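PDB 7OMU: macro domain-containing protein from Thermosipho africanus, which joins a DarT-family domain and a macro domain in a single chain and holds adenosine-5-diphosphoribose in a pocket of its C-terminal half. Local coordinates for residues P92-L97 with T212-P217; L123-N128 with M168-V173; S334-I339 with R374-L379. The protein carries 1 engineered substitution. One frame throughout, in Å; residues are numbered along the deposited sequence.

Interaction 1: P92-L97 with T212-P217; sequences PMLYRL and TFFFLP
Tyr95 and Phe215 form a T-shaped (edge-to-face) aromatic pair, the leading feature of a helix-on-loop contact. Helix 92-99 belongs to the DarT-family part of the chain, and segment 212-217 leads from strand 207-209 of its four-stranded mixed sheet toward strand 219-222, the outermost strand of the macro-domain sheet. The pair thus illustrates aromatic packing at a domain boundary: a connection that probably links the two domains packs on the helix.

The tyrosine supplies the edge and the phenylalanine the face: the ring planes stand at 83° and the centroids lie 5.2 Å apart. Tyr95 CD1 is placed 3.7 Å above the Phe215 plane, over the middle of the ring. With CG anti to the carbonyl carbon (chi1 -54°), the Phe215 side chain reaches across to the helix. Tyr95 runs at about a right angle to it, and Tyr95 OH continues beyond the contact to a hydrogen bond with Asp295, within the macro-domain range. Phe215 also stacks with Phe236.

Leu94 meets the same phenylalanine differently. The two side chains run past one another in opposite directions, and Leu94 CG lies 4.0 Å from Phe215 CE2, at a slant to the ring. Leu94 CD1 turns to the preceding residue of the loop, 4.5 Å from Phe214 CD1, again obliquely. Ile109 of strand 107-113 touches Leu94, Phe213 and Phe214 alike, so the leucine is packed between the loop and the sheet beneath.

The side-chain contacts between the segments are apolar, and the phenylalanine ring also rests on the helix backbone, Phe215 CE2 lying 3.6 Å from Tyr95 N.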
# COMPACT_ATOMS: atom_id res chain seq x y z
N PRO A 92 -3.68 7.11 1.84
CA PRO A 92 -2.67 8.10 2.23
C PRO A 92 -2.60 8.51 3.71
O PRO A 92 -1.52 8.85 4.15
CB PRO A 92 -3.11 9.33 1.43
CG PRO A 92 -3.65 8.75 0.16
CD PRO A 92 -4.38 7.50 0.60
N MET A 93 -3.73 8.52 4.42
CA MET A 93 -3.78 8.91 5.85
C MET A 93 -3.04 7.86 6.67
O MET A 93 -2.10 8.25 7.41
CB MET A 93 -5.22 9.03 6.36
CG MET A 93 -5.31 9.52 7.80
SD MET A 93 -4.40 11.08 8.03
CE MET A 93 -5.72 12.26 7.78
N LEU A 94 -3.42 6.59 6.54
CA LEU A 94 -2.76 5.46 7.24
C LEU A 94 -1.26 5.46 6.90
O LEU A 94 -0.44 5.28 7.82
CB LEU A 94 -3.42 4.14 6.84
CG LEU A 94 -2.90 2.91 7.58
CD1 LEU A 94 -2.94 3.11 9.09
CD2 LEU A 94 -3.71 1.69 7.20
N TYR A 95 -0.93 5.68 5.63
CA TYR A 95 0.47 5.76 5.15
C TYR A 95 1.19 6.93 5.82
O TYR A 95 2.35 6.75 6.21
CB TYR A 95 0.54 5.90 3.63
CG TYR A 95 1.90 5.57 3.07
CD1 TYR A 95 2.24 4.25 2.81
CD2 TYR A 95 2.85 6.55 2.87
CE1 TYR A 95 3.49 3.93 2.31
CE2 TYR A 95 4.11 6.24 2.38
CZ TYR A 95 4.43 4.92 2.10
OH TYR A 95 5.66 4.60 1.62
N ARG A 96 0.52 8.08 5.93
CA ARG A 96 1.08 9.30 6.56
C ARG A 96 1.44 8.99 8.02
O ARG A 96 2.53 9.42 8.45
CB ARG A 96 0.11 10.49 6.50
CG ARG A 96 0.41 11.60 7.50
CD ARG A 96 -0.09 12.96 7.08
NE ARG A 96 0.86 13.99 7.46
CZ ARG A 96 0.78 15.27 7.12
NH1 ARG A 96 -0.22 15.72 6.39
NH2 ARG A 96 1.72 16.12 7.53
N LEU A 97 0.56 8.29 8.74
CA LEU A 97 0.76 7.97 10.17
C LEU A 97 1.99 7.07 10.33
O LEU A 97 2.75 7.28 11.29
CB LEU A 97 -0.49 7.28 10.74
CG LEU A 97 -1.77 8.12 10.79
CD1 LEU A 97 -2.80 7.44 11.67
CD2 LEU A 97 -1.51 9.54 11.28
N THR A 212 -1.81 -6.67 5.68
CA THR A 212 -2.04 -6.02 4.35
C THR A 212 -2.71 -4.65 4.55
O THR A 212 -2.45 -3.76 3.72
CB THR A 212 -2.85 -6.92 3.41
OG1 THR A 212 -4.21 -6.98 3.84
CG2 THR A 212 -2.27 -8.32 3.31
N PHE A 213 -3.49 -4.48 5.62
CA PHE A 213 -4.14 -3.19 5.98
C PHE A 213 -3.08 -2.14 6.28
O PHE A 213 -3.39 -0.95 6.15
CB PHE A 213 -5.06 -3.35 7.20
CG PHE A 213 -6.42 -3.91 6.90
CD1 PHE A 213 -6.63 -5.28 6.83
CD2 PHE A 213 -7.51 -3.07 6.72
CE1 PHE A 213 -7.88 -5.79 6.56
CE2 PHE A 213 -8.77 -3.59 6.45
CZ PHE A 213 -8.96 -4.95 6.39
N PHE A 214 -1.87 -2.55 6.67
CA PHE A 214 -0.79 -1.65 7.17
C PHE A 214 0.38 -1.63 6.18
O PHE A 214 1.51 -1.32 6.60
CB PHE A 214 -0.40 -2.10 8.58
CG PHE A 214 -1.57 -2.21 9.52
CD1 PHE A 214 -2.00 -1.10 10.25
CD2 PHE A 214 -2.25 -3.40 9.68
CE1 PHE A 214 -3.08 -1.20 11.12
CE2 PHE A 214 -3.33 -3.50 10.55
CZ PHE A 214 -3.75 -2.40 11.26
N PHE A 215 0.10 -1.94 4.90
CA PHE A 215 1.07 -1.94 3.77
C PHE A 215 2.19 -2.96 4.03
O PHE A 215 3.32 -2.78 3.52
CB PHE A 215 1.65 -0.54 3.55
CG PHE A 215 0.61 0.52 3.36
CD1 PHE A 215 -0.04 0.67 2.15
CD2 PHE A 215 0.26 1.37 4.40
CE1 PHE A 215 -1.01 1.64 1.97
CE2 PHE A 215 -0.71 2.33 4.23
CZ PHE A 215 -1.34 2.47 3.01
N LEU A 216 1.90 -4.02 4.80
CA LEU A 216 2.87 -5.11 5.07
C LEU A 216 2.57 -6.27 4.12
O LEU A 216 1.44 -6.42 3.65
CB LEU A 216 2.76 -5.55 6.54
CG LEU A 216 3.26 -4.55 7.57
CD1 LEU A 216 3.01 -5.06 8.99
CD2 LEU A 216 4.74 -4.24 7.37
N PRO A 217 3.58 -7.11 3.81
CA PRO A 217 3.39 -8.22 2.89
C PRO A 217 2.38 -9.24 3.43
O PRO A 217 2.20 -9.35 4.63
CB PRO A 217 4.79 -8.82 2.75
CG PRO A 217 5.48 -8.43 4.02
CD PRO A 217 4.95 -7.05 4.34

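Interaction 2: L123-N128 with M168-V173; sequences LITDGN and MAACLV. Engineered in segment 168-173: Ala170 (natural residue Glu).
Leu123 pairs with Leu172 to begin a short antiparallel ladder between the two middle strands, 123-125 and 170-174, of a four-stranded antiparallel sheet. Two backbone bonds join them: Leu123 N donates to Leu172 O at 3.0 Å, in the carbonyl plane, and Leu172 N returns a bond to Leu123 O at 2.7 Å, tilted from the plane of the Leu123 carbonyl. Their side chains share a face of the sheet, with Leu123 CB 4.1 Å from Leu172 CB.

Ile124 is opposite Cys171 in a non-hydrogen-bonded pair, both side chains on the other face. Here the strands are linked by CA-H...O contacts, Ile124 CA to Ala170 O and Cys171 CA to Leu123 O.

Thr125 changes the pattern. Its N donates almost straight (173°) to Ala170 O at 2.9 Å, but the returning bond from Ala170 N ends on Thr125 OG1, also at 2.9 Å, rather than on the threonine carbonyl. A chi1 of 78° sets OG1 between the backbone N and the carbonyl carbon, facing the partner strand, while CG2 packs 3.6 Å from Leu172 CD1, the two side chains crossing at about a right angle. Ala170 is an engineered residue, glutamate in the natural sequence.

At Gly127 the carbonyl receives Thr125 OG1 at 2.6 Å. Asn128 then runs alongside Met168, both pointing the same way, with Asn128 ND2 3.7 Å from Met168 SD; the amide itself bonds to Ala130 through OD1 and to Glu300 through ND2.

Because Thr125 OG1 gives its proton to Gly127 O and accepts from Ala170 N, the hydroxyl has a defined rotation, and one side chain both replaces a carbonyl in the ladder and ties down the turn that follows.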
# COMPACT_ATOMS: atom_id res chain seq x y z
N LEU A 123 -23.69 11.43 6.06
CA LEU A 123 -23.18 12.06 4.82
C LEU A 123 -22.15 11.11 4.19
O LEU A 123 -21.55 10.31 4.93
CB LEU A 123 -22.56 13.41 5.16
CG LEU A 123 -23.44 14.36 5.98
CD1 LEU A 123 -22.64 15.54 6.47
CD2 LEU A 123 -24.64 14.83 5.18
N ILE A 124 -21.98 11.22 2.87
CA ILE A 124 -21.04 10.40 2.06
C ILE A 124 -20.23 11.34 1.17
O ILE A 124 -20.84 12.12 0.41
CB ILE A 124 -21.82 9.33 1.27
CG1 ILE A 124 -22.45 8.31 2.23
CG2 ILE A 124 -20.93 8.66 0.24
CD1 ILE A 124 -23.36 7.31 1.57
N THR A 125 -18.91 11.28 1.30
CA THR A 125 -17.92 12.09 0.54
C THR A 125 -17.47 11.28 -0.68
O THR A 125 -17.44 10.04 -0.59
CB THR A 125 -16.75 12.49 1.44
OG1 THR A 125 -15.89 11.35 1.57
CG2 THR A 125 -17.19 12.96 2.81
N ASP A 126 -17.12 11.96 -1.78
CA ASP A 126 -16.58 11.32 -3.01
C ASP A 126 -15.05 11.28 -2.91
O ASP A 126 -14.41 10.86 -3.89
CB ASP A 126 -17.06 12.04 -4.28
CG ASP A 126 -16.51 13.44 -4.47
OD1 ASP A 126 -16.06 14.04 -3.47
OD2 ASP A 126 -16.54 13.93 -5.61
N GLY A 127 -14.50 11.70 -1.77
CA GLY A 127 -13.05 11.69 -1.49
C GLY A 127 -12.73 12.24 -0.12
O GLY A 127 -13.64 12.25 0.74
N ASN A 128 -11.48 12.68 0.09
CA ASN A 128 -10.98 13.29 1.35
C ASN A 128 -11.93 14.41 1.77
O ASN A 128 -12.01 15.42 1.05
CB ASN A 128 -9.55 13.80 1.17
CG ASN A 128 -8.90 14.23 2.46
OD1 ASN A 128 -9.56 14.78 3.34
ND2 ASN A 128 -7.61 13.99 2.59
N MET A 168 -9.78 8.18 -0.15
CA MET A 168 -10.16 8.56 1.23
C MET A 168 -11.61 9.02 1.27
O MET A 168 -11.98 9.73 2.22
CB MET A 168 -9.23 9.66 1.75
CG MET A 168 -7.82 9.17 1.93
SD MET A 168 -6.78 10.37 2.75
CE MET A 168 -6.27 11.35 1.34
N ALA A 169 -12.42 8.62 0.28
CA ALA A 169 -13.90 8.70 0.35
C ALA A 169 -14.33 8.03 1.65
O ALA A 169 -13.67 7.03 2.06
CB ALA A 169 -14.54 8.03 -0.85
N ALA A 170 -15.37 8.57 2.29
CA ALA A 170 -15.77 8.22 3.66
C ALA A 170 -17.27 8.44 3.86
O ALA A 170 -17.88 9.22 3.09
CB ALA A 170 -14.98 9.04 4.65
N CYS A 171 -17.82 7.76 4.86
CA CYS A 171 -19.18 7.95 5.42
C CYS A 171 -19.05 8.74 6.72
O CYS A 171 -18.41 8.22 7.65
CB CYS A 171 -19.83 6.60 5.66
SG CYS A 171 -21.33 6.71 6.67
N LEU A 172 -19.59 9.96 6.76
CA LEU A 172 -19.52 10.87 7.94
C LEU A 172 -20.77 10.66 8.81
O LEU A 172 -21.87 10.99 8.35
CB LEU A 172 -19.40 12.32 7.47
CG LEU A 172 -18.25 12.61 6.52
CD1 LEU A 172 -18.30 14.06 6.06
CD2 LEU A 172 -16.91 12.31 7.17
N VAL A 173 -20.58 10.12 10.02
CA VAL A 173 -21.66 9.84 11.01
C VAL A 173 -21.56 10.92 12.09
O VAL A 173 -20.49 11.11 12.66
CB VAL A 173 -21.53 8.43 11.62
CG1 VAL A 173 -22.77 8.04 12.39
CG2 VAL A 173 -21.23 7.38 10.56

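Interaction 3: S334-I339 with R374-L379; sequences SGLRWI and RYLTKL
Leu336 and Tyr375 bring helices 329-346 and 365-376 of the macro domain together, as an example of apolar packing with a polar margin. The apolar part comes first: Leu336 CB lies 3.8 Å from Tyr375 CG, the side chains crossing at about a right angle. Leu336 CD2 continues to Leu376 CG at 4.1 Å. One helical turn later, Ile339 CG2 sits beside two leucine methyls, 4.0 Å from Leu376 CD2 and 3.9 Å from Leu379 CD2.

The polar part is at the exposed margin. A bend at chi3 (-58°) brings the Arg337 guanidinium to the tyrosine, with Tyr375 CE1 over one of its faces and the two planes 89° apart. Arg337 NH2, in the tyrosine plane at the ring edge, makes a weak, bent hydrogen bond (3.3 Å, 123°) to Tyr375 OH, whose stronger partner is Glu333. Arg337 also touches a crystal neighbour, so the lattice may partly set its placement.

Beneath the helices lies the macro-domain sheet: Ile339, Leu376 and Leu379 all touch Leu351 of strand 351-354, and Ile339 also meets Leu315 and Phe317 of strand 313-318.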
# COMPACT_ATOMS: atom_id res chain seq x y z
N SER A 334 22.14 -12.70 -17.66
CA SER A 334 22.98 -11.50 -17.94
C SER A 334 22.67 -10.39 -16.92
O SER A 334 23.60 -9.96 -16.23
CB SER A 334 22.76 -11.00 -19.34
OG SER A 334 23.50 -9.81 -19.55
N GLY A 335 21.41 -9.96 -16.85
CA GLY A 335 20.94 -8.89 -15.96
C GLY A 335 21.25 -9.19 -14.50
O GLY A 335 21.65 -8.25 -13.78
N LEU A 336 21.07 -10.44 -14.07
CA LEU A 336 21.31 -10.87 -12.67
C LEU A 336 22.81 -10.76 -12.36
O LEU A 336 23.15 -10.23 -11.29
CB LEU A 336 20.79 -12.30 -12.47
CG LEU A 336 19.27 -12.45 -12.49
CD1 LEU A 336 18.86 -13.90 -12.65
CD2 LEU A 336 18.67 -11.86 -11.22
N ARG A 337 23.66 -11.22 -13.28
CA ARG A 337 25.14 -11.07 -13.19
C ARG A 337 25.47 -9.58 -13.04
O ARG A 337 26.26 -9.24 -12.14
CB ARG A 337 25.82 -11.66 -14.43
CG ARG A 337 27.33 -11.45 -14.47
CD ARG A 337 28.03 -12.34 -15.48
NE ARG A 337 27.81 -13.76 -15.22
CZ ARG A 337 28.45 -14.50 -14.31
NH1 ARG A 337 29.37 -13.96 -13.53
NH2 ARG A 337 28.14 -15.78 -14.18
N TRP A 338 24.87 -8.74 -13.88
CA TRP A 338 25.05 -7.27 -13.85
C TRP A 338 24.82 -6.77 -12.42
O TRP A 338 25.70 -6.06 -11.90
CB TRP A 338 24.13 -6.54 -14.84
CG TRP A 338 24.43 -5.08 -14.93
CD1 TRP A 338 25.23 -4.46 -15.85
CD2 TRP A 338 23.95 -4.04 -14.06
NE1 TRP A 338 25.28 -3.11 -15.61
CE2 TRP A 338 24.50 -2.82 -14.52
CE3 TRP A 338 23.10 -4.01 -12.94
CZ2 TRP A 338 24.24 -1.60 -13.90
CZ3 TRP A 338 22.84 -2.81 -12.33
CH2 TRP A 338 23.41 -1.62 -12.80
N ILE A 339 23.69 -7.16 -11.81
CA ILE A 339 23.30 -6.74 -10.43
C ILE A 339 24.41 -7.15 -9.46
O ILE A 339 24.91 -6.28 -8.73
CB ILE A 339 21.93 -7.33 -10.05
CG1 ILE A 339 20.81 -6.68 -10.88
CG2 ILE A 339 21.67 -7.22 -8.55
CD1 ILE A 339 19.45 -7.30 -10.67
N ARG A 374 20.00 -18.15 -7.11
CA ARG A 374 21.42 -18.49 -7.39
C ARG A 374 22.27 -17.22 -7.35
O ARG A 374 23.33 -17.25 -6.71
CB ARG A 374 21.57 -19.13 -8.77
CG ARG A 374 21.35 -20.64 -8.81
CD ARG A 374 21.55 -21.17 -10.23
NE ARG A 374 22.80 -20.68 -10.81
CZ ARG A 374 23.01 -20.39 -12.10
NH1 ARG A 374 22.05 -20.55 -13.00
NH2 ARG A 374 24.18 -19.94 -12.49
N TYR A 375 21.83 -16.16 -8.03
CA TYR A 375 22.61 -14.91 -8.22
C TYR A 375 22.39 -13.95 -7.05
O TYR A 375 23.39 -13.44 -6.51
CB TYR A 375 22.24 -14.26 -9.56
CG TYR A 375 22.96 -14.87 -10.74
CD1 TYR A 375 24.24 -14.46 -11.09
CD2 TYR A 375 22.37 -15.88 -11.48
CE1 TYR A 375 24.91 -15.02 -12.16
CE2 TYR A 375 23.04 -16.46 -12.55
CZ TYR A 375 24.31 -16.03 -12.90
OH TYR A 375 24.95 -16.59 -13.96
N LEU A 376 21.14 -13.71 -6.66
CA LEU A 376 20.77 -12.64 -5.70
C LEU A 376 21.11 -13.07 -4.26
O LEU A 376 21.11 -12.19 -3.38
CB LEU A 376 19.29 -12.32 -5.85
CG LEU A 376 18.90 -11.68 -7.17
CD1 LEU A 376 17.39 -11.61 -7.31
CD2 LEU A 376 19.50 -10.29 -7.29
N THR A 377 21.39 -14.35 -4.03
CA THR A 377 21.84 -14.86 -2.70
C THR A 377 23.25 -14.33 -2.43
O THR A 377 23.58 -14.11 -1.26
CB THR A 377 21.72 -16.38 -2.62
OG1 THR A 377 21.71 -16.73 -1.24
CG2 THR A 377 22.82 -17.11 -3.35
N LYS A 378 24.03 -14.10 -3.49
CA LYS A 378 25.41 -13.54 -3.40
C LYS A 378 25.36 -12.13 -2.80
O LYS A 378 26.31 -11.79 -2.08
CB LYS A 378 26.08 -13.51 -4.78
CG LYS A 378 26.26 -14.86 -5.47
CD LYS A 378 27.04 -14.74 -6.78
CE LYS A 378 26.68 -15.74 -7.86
NZ LYS A 378 27.48 -16.99 -7.79
N LEU A 379 24.32 -11.34 -3.07
CA LEU A 379 24.20 -9.93 -2.61
C LEU A 379 24.34 -9.85 -1.09
O LEU A 379 23.65 -10.62 -0.40
CB LEU A 379 22.86 -9.34 -3.05
CG LEU A 379 22.88 -8.54 -4.35
CD1 LEU A 379 23.47 -9.38 -5.48
CD2 LEU A 379 21.49 -8.04 -4.71

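In the fold
Interactions 1 and 2 are neighbours in the DarT-family part, with centres 19 Å apart. Met168 of interaction 2 bridges them, its CE packing 3.7 Å from Pro92 CB at the start of the helix of interaction 1. Along the chain, segments 123-128 and 168-173 both fall between the two halves of interaction 1. Interaction 3 follows later, in the macro domain; its centre lies 31 Å from that of interaction 1 and 47 Å from that of interaction 2, across the chain's centre. The bound adenosine-5-diphosphoribose lies about 11 Å from the side chain of Phe215 and about 12 Å from that of Leu336, so interactions 1 and 3 approach the pocket without reaching the ligand.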